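Local coordinates for protein intimin (Escherichia coli O127:H6 str. E2348/69, PDB 6TQD) that forms part of the extracellular passenger of a bacterial outer-membrane adhesin, probably helping to hold its adhesive end in an extended reach away from the cell, at residues Gln143-Val148 and Ser163-Gly168. Residues are numbered along the deposited sequence; the frame is centred on the assembly and turned at random.
Sequences QANVPV and SANTNG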
ATOM      1  N   GLN A 143      -0.854  -0.813  10.965  1.00  8.87           N
ATOM      2  CA  GLN A 143       0.122  -0.942  12.038  1.00  9.28           C
ATOM      3  C   GLN A 143      -0.413  -0.332  13.327  1.00 11.22           C
ATOM      4  O   GLN A 143      -0.792   0.846  13.359  1.00  9.28           O
ATOM      5  CB  GLN A 143       1.441  -0.265  11.645  1.00  9.01           C
ATOM      6  CG  GLN A 143       2.063  -0.806  10.362  1.00 11.35           C
ATOM      7  CD  GLN A 143       2.576  -2.226  10.494  1.00 12.94           C
ATOM      8  OE1 GLN A 143       3.502  -2.499  11.260  1.00 13.32           O
ATOM      9  NE2 GLN A 143       1.973  -3.141   9.751  1.00 12.64           N
ATOM     10  N   ALA A 144      -0.402  -1.117  14.402  1.00 11.80           N
ATOM     11  CA  ALA A 144      -0.965  -0.723  15.687  1.00 11.37           C
ATOM     12  C   ALA A 144       0.068  -0.076  16.600  1.00 11.60           C
ATOM     13  O   ALA A 144       1.240  -0.452  16.617  1.00 12.51           O
ATOM     14  CB  ALA A 144      -1.531  -1.966  16.380  1.00 13.70           C
ATOM     15  N   ASN A 145      -0.378   0.950  17.335  0.59 11.59           N
ATOM     16  CA  ASN A 145       0.403   1.583  18.405  0.59 13.43           C
ATOM     17  C   ASN A 145       1.588   2.399  17.879  0.59 12.58           C
ATOM     18  O   ASN A 145       2.605   2.544  18.564  0.59 13.12           O
ATOM     19  CB  ASN A 145       0.851   0.544  19.444  0.59 16.20           C
ATOM     20  CG  ASN A 145       1.258   1.171  20.763  0.59 16.53           C
ATOM     21  OD1 ASN A 145       2.244   0.764  21.377  0.59 20.94           O
ATOM     22  ND2 ASN A 145       0.503   2.160  21.204  0.59 14.44           N
ATOM     23  N   VAL A 146       1.462   2.974  16.703  1.00 10.21           N
ATOM     24  CA  VAL A 146       2.519   3.769  16.074  1.00 12.34           C
ATOM     25  C   VAL A 146       2.256   5.244  16.349  1.00 10.34           C
ATOM     26  O   VAL A 146       1.146   5.722  16.082  1.00  9.60           O
ATOM     27  CB  VAL A 146       2.589   3.519  14.558  1.00 10.18           C
ATOM     28  CG1 VAL A 146       3.668   4.393  13.920  1.00 10.92           C
ATOM     29  CG2 VAL A 146       2.831   2.051  14.270  1.00 11.43           C
ATOM     30  N   PRO A 147       3.231   6.005  16.856  1.00  9.88           N
ATOM     31  CA  PRO A 147       3.006   7.449  17.052  1.00  9.18           C
ATOM     32  C   PRO A 147       2.938   8.195  15.728  1.00  8.42           C
ATOM     33  O   PRO A 147       3.799   8.035  14.863  1.00 11.49           O
ATOM     34  CB  PRO A 147       4.225   7.896  17.870  1.00 11.88           C
ATOM     35  CG  PRO A 147       4.779   6.637  18.474  1.00 13.91           C
ATOM     36  CD  PRO A 147       4.476   5.547  17.498  1.00 13.48           C
ATOM     37  N   VAL A 148       1.930   9.049  15.597  1.00  7.38           N
ATOM     38  CA  VAL A 148       1.735   9.888  14.420  1.00  7.76           C
ATOM     39  C   VAL A 148       1.832  11.336  14.861  1.00  8.10           C
ATOM     40  O   VAL A 148       1.164  11.736  15.813  1.00  8.93           O
ATOM     41  CB  VAL A 148       0.371   9.623  13.766  1.00  8.21           C
ATOM     42  CG1 VAL A 148       0.187  10.509  12.575  1.00  8.99           C
ATOM     43  CG2 VAL A 148       0.241   8.152  13.361  1.00  9.29           C
ATOM     44  N   SER A 163       0.436  14.853  18.597  0.55 13.50           N
ATOM     45  CA  SER A 163       0.801  13.463  18.343  0.55 13.13           C
ATOM     46  C   SER A 163      -0.203  12.539  19.016  0.55 10.80           C
ATOM     47  O   SER A 163      -0.692  12.838  20.115  0.55 11.70           O
ATOM     48  CB  SER A 163       2.218  13.164  18.861  0.55 15.36           C
ATOM     49  OG  SER A 163       2.579  11.808  18.636  0.55 16.44           O
ATOM     50  N   ALA A 164      -0.508  11.418  18.350  1.00 10.72           N
ATOM     51  CA  ALA A 164      -1.366  10.390  18.899  1.00  9.14           C
ATOM     52  C   ALA A 164      -0.904   9.061  18.328  1.00 11.94           C
ATOM     53  O   ALA A 164      -0.427   9.006  17.196  1.00 10.55           O
ATOM     54  CB  ALA A 164      -2.829  10.624  18.520  1.00 11.25           C
ATOM     55  N   ASN A 165      -1.095   7.992  19.098  1.00 10.05           N
ATOM     56  CA  ASN A 165      -0.685   6.669  18.657  1.00 10.00           C
ATOM     57  C   ASN A 165      -1.841   5.983  17.947  1.00  9.46           C
ATOM     58  O   ASN A 165      -2.999   6.114  18.351  1.00 11.67           O
ATOM     59  CB  ASN A 165      -0.242   5.815  19.845  1.00 12.03           C
ATOM     60  CG  ASN A 165       1.032   6.321  20.497  1.00 16.97           C
ATOM     61  OD1 ASN A 165       1.695   7.224  19.989  1.00 18.07           O
ATOM     62  ND2 ASN A 165       1.395   5.724  21.630  1.00 20.16           N
ATOM     63  N   THR A 166      -1.528   5.215  16.897  1.00  8.83           N
ATOM     64  CA  THR A 166      -2.579   4.494  16.195  1.00  8.83           C
ATOM     65  C   THR A 166      -3.197   3.418  17.084  1.00 10.40           C
ATOM     66  O   THR A 166      -2.536   2.841  17.952  1.00 12.72           O
ATOM     67  CB  THR A 166      -2.051   3.816  14.923  1.00  8.19           C
ATOM     68  OG1 THR A 166      -0.991   2.891  15.235  1.00  9.32           O
ATOM     69  CG2 THR A 166      -1.543   4.868  13.933  1.00  9.58           C
ATOM     70  N   ASN A 167      -4.473   3.136  16.839  1.00 10.76           N
ATOM     71  CA  ASN A 167      -5.172   2.058  17.528  1.00 12.71           C
ATOM     72  C   ASN A 167      -4.878   0.734  16.822  1.00 13.16           C
ATOM     73  O   ASN A 167      -3.992   0.647  15.971  1.00  9.75           O
ATOM     74  CB  ASN A 167      -6.665   2.375  17.605  1.00 12.02           C
ATOM     75  CG  ASN A 167      -7.326   2.458  16.229  1.00 10.96           C
ATOM     76  OD1 ASN A 167      -6.782   2.021  15.219  1.00  9.98           O
ATOM     77  ND2 ASN A 167      -8.530   3.018  16.198  1.00 14.67           N
ATOM     78  N   GLY A 168      -5.615  -0.325  17.187  1.00 15.11           N
ATOM     79  CA  GLY A 168      -5.400  -1.641  16.604  1.00 15.76           C
ATOM     80  C   GLY A 168      -5.707  -1.729  15.123  1.00 16.58           C
ATOM     81  O   GLY A 168      -5.263  -2.679  14.460  1.00 17.37           O
TER
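Thr166 OG1 both gives and takes a hydrogen bond with segment 143-148: it donates to Gln143 O at 2.8 Å and accepts from Val146 N, the second bond being nearly straight at 172° about the hydrogen. With chi1 at 59° the hydroxyl sits between its own backbone N and carbonyl carbon, facing the turn at Ala144 and Asn145, and one buried side chain thereby ties two backbone groups on either side of that turn. Asn145, with a positive phi, sends its own N to Thr166 O at 2.9 Å, a bent bond whose donor stands well above the carbonyl plane.

Beyond the turn the backbones pair as antiparallel strands. Thr166 N to Val146 O (2.8 Å) and Val148 N to Ala164 O flank the non-hydrogen-bonded pair Pro147-Asn165, and Ala164 N returns a bond to Val148 O, which makes Val148-Ala164 the hydrogen-bonded pair. CA-H...O contacts add to carbonyls already hydrogen-bonded: Ser163 CA approaches Val148 O at 3.1 Å, beside the bond from Ala164 N.

Side-chain contacts differ by face. On the exposed one, Asn165 OD1 lies against the Pro147 ring, 3.4 Å from Pro147 CB. Toward the interior, Val148 CG2 meets Thr166 CG2 at 3.8 Å, the two side chains crossing at about a right angle over Val136 and Ala172 of the facing sheet.

Such an edge-strand pairing, with 163-165 flanking 147-154, belongs to the beta sandwich of a bacterial Ig-like domain; here Thr166 fastens the loop entering the inner strand.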